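Side-chain contacts in beta-1,4-mannanase (Aplysia kurodai, PDB 3VUP), which probably hydrolyses the beta-1,4-linkages of mannan in the digestive fluid of the sea hare: residues W295-G300 with V325-N330; Q306-V311 with A319-L324. All blocks are in the same frame, centred on the assembly; numbering follows the deposited sequence.

Contact 1 of 2, residues W295-G300 with V325-N330; sequences WEQDGG and VQRGDN. With SO4 (sulfate ion), chain F.
Asn330, on the helix that follows the last strand of the TIM barrel, reaches Glu296 in the loop after strand 289-293, and one residue along this loop Gln297 meets Arg327. The polar side chains form two bonds. Asn330 ND2 donates to Glu296 OE2 at 3.0 Å, nearly straight at 171°; the acceptor lies in the amide plane, whereas the amide approaches from above the carboxylate plane. Glu296 OE2 also accepts from the backbone N of Ile304, so the acid suits a place where two N-H groups converge. Gln297 OE1 receives a weak, bent bond from Arg327 NH2 at 2.8 Å.

Stacking of flat groups makes up the second part: the cationic guanidinium of Arg327 lies near the rim of one face of the Trp295 indole, the planes 37° apart and Arg327 NE 3.6 Å from Trp295 CE3. Gln297 CG, turned between its backbone N and carbonyl carbon (chi1 70°), rests on the same face. The indole is also held by its N-H: Trp295 NE1 donates to Asp298 OD2 at 2.9 Å, and this oxygen takes Gln297 NE2 as well, tying ring and amide to one carboxylate. The side chain of Trp295 is about 5 Å from a Tris molecule, probably from the crystallisation liquor, which may mark a pocket.

A sulfate, probably of the same origin, fills the middle. Arg327 NE holds O1 at 2.6 Å, the backbone N of Gln297 holds O4 at 2.8 Å, and Asn330 ND2 holds O3 at 3.1 Å; Gln331 NE2 adds another bond.

One cation and several N-H groups turned inward would probably make this a favourable seat for an anion, and the ion bridges loop and helix where their direct bonds are few.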
loop_
_atom_site.group_PDB
_atom_site.type_symbol
_atom_site.label_atom_id
_atom_site.label_comp_id
_atom_site.label_asym_id
_atom_site.label_seq_id
_atom_site.Cartn_x
_atom_site.Cartn_y
_atom_site.Cartn_z
ATOM N N TRP A 295 4.419 14.255 -2.902
ATOM C CA TRP A 295 5.683 14.958 -2.722
ATOM C C TRP A 295 5.590 16.384 -3.234
ATOM O O TRP A 295 4.684 16.727 -3.993
ATOM C CB TRP A 295 6.889 14.222 -3.318
ATOM C CG TRP A 295 6.879 13.945 -4.796
ATOM C CD1 TRP A 295 5.925 14.270 -5.722
ATOM C CD2 TRP A 295 7.915 13.270 -5.503
ATOM N NE1 TRP A 295 6.307 13.810 -6.966
ATOM C CE2 TRP A 295 7.520 13.182 -6.849
ATOM C CE3 TRP A 295 9.125 12.699 -5.115
ATOM C CZ2 TRP A 295 8.320 12.575 -7.819
ATOM C CZ3 TRP A 295 9.914 12.096 -6.069
ATOM C CH2 TRP A 295 9.505 12.028 -7.406
ATOM N N GLU A 296 6.537 17.216 -2.818
ATOM C CA GLU A 296 6.446 18.641 -3.083
ATOM C C GLU A 296 6.544 18.986 -4.569
ATOM O O GLU A 296 5.873 19.908 -5.037
ATOM C CB GLU A 296 7.513 19.390 -2.278
ATOM C CG GLU A 296 7.437 20.904 -2.408
ATOM C CD GLU A 296 8.389 21.658 -1.482
ATOM O OE1 GLU A 296 8.904 22.709 -1.903
ATOM O OE2 GLU A 296 8.588 21.258 -0.320
ATOM N N GLN A 297 7.358 18.251 -5.320
ATOM C CA GLN A 297 7.530 18.601 -6.725
ATOM C C GLN A 297 6.232 18.470 -7.530
ATOM O O GLN A 297 6.091 19.096 -8.577
ATOM C CB GLN A 297 8.655 17.811 -7.389
ATOM C CG GLN A 297 8.382 16.349 -7.588
ATOM C CD GLN A 297 9.272 15.784 -8.664
ATOM O OE1 GLN A 297 10.494 15.729 -8.498
ATOM N NE2 GLN A 297 8.676 15.390 -9.788
ATOM N N ASP A 298 5.290 17.668 -7.037
ATOM C CA ASP A 298 3.951 17.595 -7.619
ATOM C C ASP A 298 2.930 17.856 -6.515
ATOM O O ASP A 298 2.005 17.066 -6.282
ATOM C CB ASP A 298 3.706 16.255 -8.305
ATOM C CG ASP A 298 4.637 16.032 -9.483
ATOM O OD1 ASP A 298 4.484 16.736 -10.511
ATOM O OD2 ASP A 298 5.529 15.159 -9.382
ATOM N N GLY A 299 3.119 18.983 -5.836
ATOM C CA GLY A 299 2.293 19.373 -4.708
ATOM C C GLY A 299 1.459 20.618 -4.953
ATOM O O GLY A 299 0.997 21.252 -4.007
ATOM N N GLY A 300 1.251 20.967 -6.219
ATOM C CA GLY A 300 0.354 22.052 -6.574
ATOM C C GLY A 300 0.748 23.413 -6.037
ATOM O O GLY A 300 -0.086 24.310 -5.978
ATOM N N VAL A 325 14.362 7.782 0.489
ATOM C CA VAL A 325 15.775 7.620 0.167
ATOM C C VAL A 325 16.306 8.815 -0.620
ATOM O O VAL A 325 17.383 9.327 -0.320
ATOM C CB VAL A 325 16.038 6.296 -0.576
ATOM C CG1 VAL A 325 17.412 6.285 -1.210
ATOM C CG2 VAL A 325 15.887 5.129 0.385
ATOM N N GLN A 326 15.549 9.276 -1.611
ATOM C CA GLN A 326 16.005 10.412 -2.400
ATOM C C GLN A 326 15.569 11.775 -1.880
ATOM O O GLN A 326 16.258 12.770 -2.103
ATOM C CB GLN A 326 15.560 10.263 -3.856
ATOM C CG GLN A 326 16.355 9.213 -4.617
ATOM C CD GLN A 326 15.870 8.993 -6.037
ATOM O OE1 GLN A 326 15.323 9.892 -6.672
ATOM N NE2 GLN A 326 16.080 7.792 -6.544
ATOM N N ARG A 327 14.438 11.828 -1.182
ATOM C CA ARG A 327 13.790 13.100 -0.886
ATOM C C ARG A 327 13.611 13.337 0.612
ATOM O O ARG A 327 12.938 14.283 1.020
ATOM C CB ARG A 327 12.428 13.174 -1.590
ATOM C CG ARG A 327 12.360 12.447 -2.938
ATOM C CD ARG A 327 13.029 13.207 -4.092
ATOM N NE ARG A 327 12.267 14.396 -4.486
ATOM C CZ ARG A 327 12.317 14.966 -5.688
ATOM N NH1 ARG A 327 13.083 14.452 -6.638
ATOM N NH2 ARG A 327 11.592 16.048 -5.948
ATOM N N GLY A 328 14.213 12.477 1.429
ATOM C CA GLY A 328 14.057 12.568 2.867
ATOM C C GLY A 328 14.548 13.858 3.495
ATOM O O GLY A 328 13.990 14.286 4.506
ATOM N N ASP A 329 15.590 14.470 2.927
ATOM C CA ASP A 329 16.101 15.754 3.427
ATOM C C ASP A 329 14.949 16.739 3.558
ATOM O O ASP A 329 14.777 17.400 4.582
ATOM C CB ASP A 329 17.133 16.369 2.460
ATOM C CG ASP A 329 18.565 15.912 2.718
ATOM O OD1 ASP A 329 18.786 15.067 3.604
ATOM O OD2 ASP A 329 19.479 16.403 2.012
ATOM N N ASN A 330 14.165 16.840 2.493
ATOM C CA ASN A 330 13.054 17.765 2.484
ATOM C C ASN A 330 11.865 17.221 3.262
ATOM O O ASN A 330 11.247 17.925 4.061
ATOM C CB ASN A 330 12.642 18.080 1.046
ATOM C CG ASN A 330 11.703 19.264 0.961
ATOM O OD1 ASN A 330 11.944 20.299 1.584
ATOM N ND2 ASN A 330 10.611 19.111 0.208
HETATM S S SO4 F . 9.979 16.565 -2.577
HETATM O O1 SO4 F . 10.317 15.208 -2.923
HETATM O O2 SO4 F . 9.424 16.343 -1.299
HETATM O O3 SO4 F . 11.155 17.332 -2.225
HETATM O O4 SO4 F . 9.352 17.181 -3.737
#

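Contact 2 of 2, residues Q306-V311 with A319-L324; sequences QMFNYV and AWSWHL
Helix 306-311 runs nearly antiparallel to strand 319-322, their axes 9.0 Å apart at closest and inclined at 153°, with Val311 facing Ala319. This is the return half of a beta-alpha-beta unit of the TIM barrel, where the helix packs on the outer surface of the strand that follows it. Ala319 is small enough for two larger side chains to close over it. Val311 points CG1 anti to its backbone N (177°), which brings this methyl to 3.7 Å from Ala319 CB, while Phe308 CD1 approaches the same CB to 3.8 Å. The phenyl ring reaches along the strand from Ala319 to Ser321, and it also touches Ile335 and Ile338 of helix 324-338, which extend the apolar layer. Replacing Phe308 with an alanine would probably open a gap between helix and strand and leave Ala319 CB with Val311 as its main cover from this helix. Of the four side chains that touch, Ser321 is the polar one; buried, its hydroxyl is satisfied by a hydrogen bond with Gln331 OE1. The serine oxygen also sits at the ring's edge, near the plane, with OG 3.5 Å from Phe308 CZ.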
loop_
_atom_site.group_PDB
_atom_site.type_symbol
_atom_site.label_atom_id
_atom_site.label_comp_id
_atom_site.label_asym_id
_atom_site.label_seq_id
_atom_site.Cartn_x
_atom_site.Cartn_y
_atom_site.Cartn_z
ATOM N N GLN A 306 3.431 22.194 4.345
ATOM C CA GLN A 306 2.022 22.474 4.116
ATOM C C GLN A 306 1.263 21.201 3.770
ATOM O O GLN A 306 0.105 21.043 4.171
ATOM C CB GLN A 306 1.836 23.526 3.026
ATOM C CG GLN A 306 2.164 24.924 3.521
ATOM C CD GLN A 306 2.220 25.938 2.403
ATOM O OE1 GLN A 306 2.619 25.629 1.284
ATOM N NE2 GLN A 306 1.815 27.159 2.700
ATOM N N MET A 307 1.906 20.302 3.025
ATOM C CA MET A 307 1.244 19.069 2.610
ATOM C C MET A 307 0.971 18.156 3.805
ATOM O O MET A 307 -0.143 17.668 3.966
ATOM C CB MET A 307 2.049 18.355 1.520
ATOM C CG MET A 307 2.179 19.185 0.253
ATOM S SD MET A 307 3.070 18.371 -1.074
ATOM C CE MET A 307 1.762 17.366 -1.765
ATOM N N PHE A 308 1.977 17.925 4.646
ATOM C CA PHE A 308 1.765 17.096 5.833
ATOM C C PHE A 308 0.697 17.689 6.748
ATOM O O PHE A 308 -0.174 16.976 7.255
ATOM C CB PHE A 308 3.066 16.875 6.602
ATOM C CG PHE A 308 3.863 15.688 6.119
ATOM C CD1 PHE A 308 3.602 14.410 6.599
ATOM C CD2 PHE A 308 4.868 15.843 5.178
ATOM C CE1 PHE A 308 4.335 13.320 6.162
ATOM C CE2 PHE A 308 5.602 14.757 4.738
ATOM C CZ PHE A 308 5.337 13.497 5.226
ATOM N N ASN A 309 0.738 19.006 6.948
ATOM C CA ASN A 309 -0.276 19.677 7.764
ATOM C C ASN A 309 -1.653 19.558 7.132
ATOM O O ASN A 309 -2.641 19.332 7.828
ATOM C CB ASN A 309 0.095 21.142 8.015
ATOM C CG ASN A 309 1.089 21.296 9.142
ATOM O OD1 ASN A 309 0.710 21.448 10.292
ATOM N ND2 ASN A 309 2.371 21.229 8.821
ATOM N N TYR A 310 -1.723 19.720 5.813
ATOM C CA TYR A 310 -3.004 19.635 5.126
ATOM C C TYR A 310 -3.652 18.279 5.393
ATOM O O TYR A 310 -4.827 18.193 5.748
ATOM C CB TYR A 310 -2.861 19.874 3.616
ATOM C CG TYR A 310 -4.211 19.956 2.957
ATOM C CD1 TYR A 310 -4.916 18.806 2.636
ATOM C CD2 TYR A 310 -4.819 21.182 2.717
ATOM C CE1 TYR A 310 -6.175 18.873 2.091
ATOM C CE2 TYR A 310 -6.082 21.260 2.153
ATOM C CZ TYR A 310 -6.758 20.099 1.849
ATOM O OH TYR A 310 -8.013 20.189 1.298
ATOM N N VAL A 311 -2.890 17.210 5.210
ATOM C CA VAL A 311 -3.443 15.880 5.401
ATOM C C VAL A 311 -3.947 15.721 6.837
ATOM O O VAL A 311 -5.071 15.271 7.069
ATOM C CB VAL A 311 -2.416 14.779 5.057
ATOM C CG1 VAL A 311 -2.991 13.420 5.342
ATOM C CG2 VAL A 311 -1.988 14.871 3.600
ATOM N N ALA A 319 -0.357 10.114 6.551
ATOM C CA ALA A 319 0.345 10.821 5.490
ATOM C C ALA A 319 1.701 10.164 5.314
ATOM O O ALA A 319 2.522 10.168 6.239
ATOM C CB ALA A 319 0.541 12.288 5.868
ATOM N N TRP A 320 1.927 9.602 4.126
ATOM C CA TRP A 320 3.214 9.003 3.778
ATOM C C TRP A 320 3.741 9.679 2.517
ATOM O O TRP A 320 3.168 9.517 1.429
ATOM C CB TRP A 320 3.100 7.493 3.515
ATOM C CG TRP A 320 2.491 6.686 4.620
ATOM C CD1 TRP A 320 2.546 6.936 5.952
ATOM C CD2 TRP A 320 1.729 5.483 4.473
ATOM N NE1 TRP A 320 1.862 5.966 6.647
ATOM C CE2 TRP A 320 1.355 5.059 5.760
ATOM C CE3 TRP A 320 1.335 4.725 3.376
ATOM C CZ2 TRP A 320 0.600 3.907 5.975
ATOM C CZ3 TRP A 320 0.581 3.587 3.591
ATOM C CH2 TRP A 320 0.225 3.185 4.876
ATOM N N SER A 321 4.828 10.435 2.651
ATOM C CA SER A 321 5.426 11.085 1.490
ATOM C C SER A 321 6.199 10.075 0.625
ATOM O O SER A 321 6.518 8.960 1.069
ATOM C CB SER A 321 6.320 12.244 1.928
ATOM O OG SER A 321 7.291 11.811 2.862
ATOM N N TRP A 322 6.491 10.468 -0.612
ATOM C CA TRP A 322 7.092 9.570 -1.597
ATOM C C TRP A 322 8.616 9.686 -1.732
ATOM O O TRP A 322 9.139 10.742 -2.082
ATOM C CB TRP A 322 6.440 9.795 -2.974
ATOM C CG TRP A 322 7.096 8.962 -4.026
ATOM C CD1 TRP A 322 7.872 9.408 -5.057
ATOM C CD2 TRP A 322 7.102 7.528 -4.107
ATOM N NE1 TRP A 322 8.350 8.340 -5.784
ATOM C CE2 TRP A 322 7.890 7.177 -5.225
ATOM C CE3 TRP A 322 6.503 6.509 -3.354
ATOM C CZ2 TRP A 322 8.100 5.850 -5.610
ATOM C CZ3 TRP A 322 6.717 5.185 -3.736
ATOM C CH2 TRP A 322 7.511 4.870 -4.855
ATOM N N HIS A 323 9.296 8.569 -1.466
ATOM C CA HIS A 323 10.719 8.345 -1.751
ATOM C C HIS A 323 11.644 8.996 -0.729
ATOM O O HIS A 323 12.370 9.949 -1.017
ATOM C CB HIS A 323 11.109 8.713 -3.183
ATOM C CG HIS A 323 12.164 7.818 -3.740
ATOM N ND1 HIS A 323 13.380 7.617 -3.116
ATOM C CD2 HIS A 323 12.158 7.023 -4.835
ATOM C CE1 HIS A 323 14.079 6.745 -3.821
ATOM N NE2 HIS A 323 13.366 6.376 -4.871
ATOM N N LEU A 324 11.643 8.448 0.479
ATOM C CA LEU A 324 12.499 8.964 1.537
ATOM C C LEU A 324 13.971 8.841 1.186
ATOM O O LEU A 324 14.761 9.697 1.563
ATOM C CB LEU A 324 12.233 8.247 2.854
ATOM C CG LEU A 324 10.870 8.512 3.494
ATOM C CD1 LEU A 324 10.662 7.569 4.657
ATOM C CD2 LEU A 324 10.746 9.969 3.938
#

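The centres of the two contacts lie 9 Å apart, on the same side of the chain's centre. Along the chain the order is 295-300, 306-311, 319-324, 325-330, so contact 1 encloses contact 2: the loop after strand 289-293 leads into helix 304-313, and strand 318-322 leads into helix 324-338. Contact 2 is the buried helix-on-strand layer; contact 1 joins loop and helix at the surface. They meet where Trp295 packs edge-to-face with Trp322 and where Met307 lies against Gly299. Gln331 connects them too, bonding both Ser321 and the sulfate. Together they tie the last beta-alpha-beta unit of the barrel to helix 324-338, from the buried helix-strand layer to the surface loop.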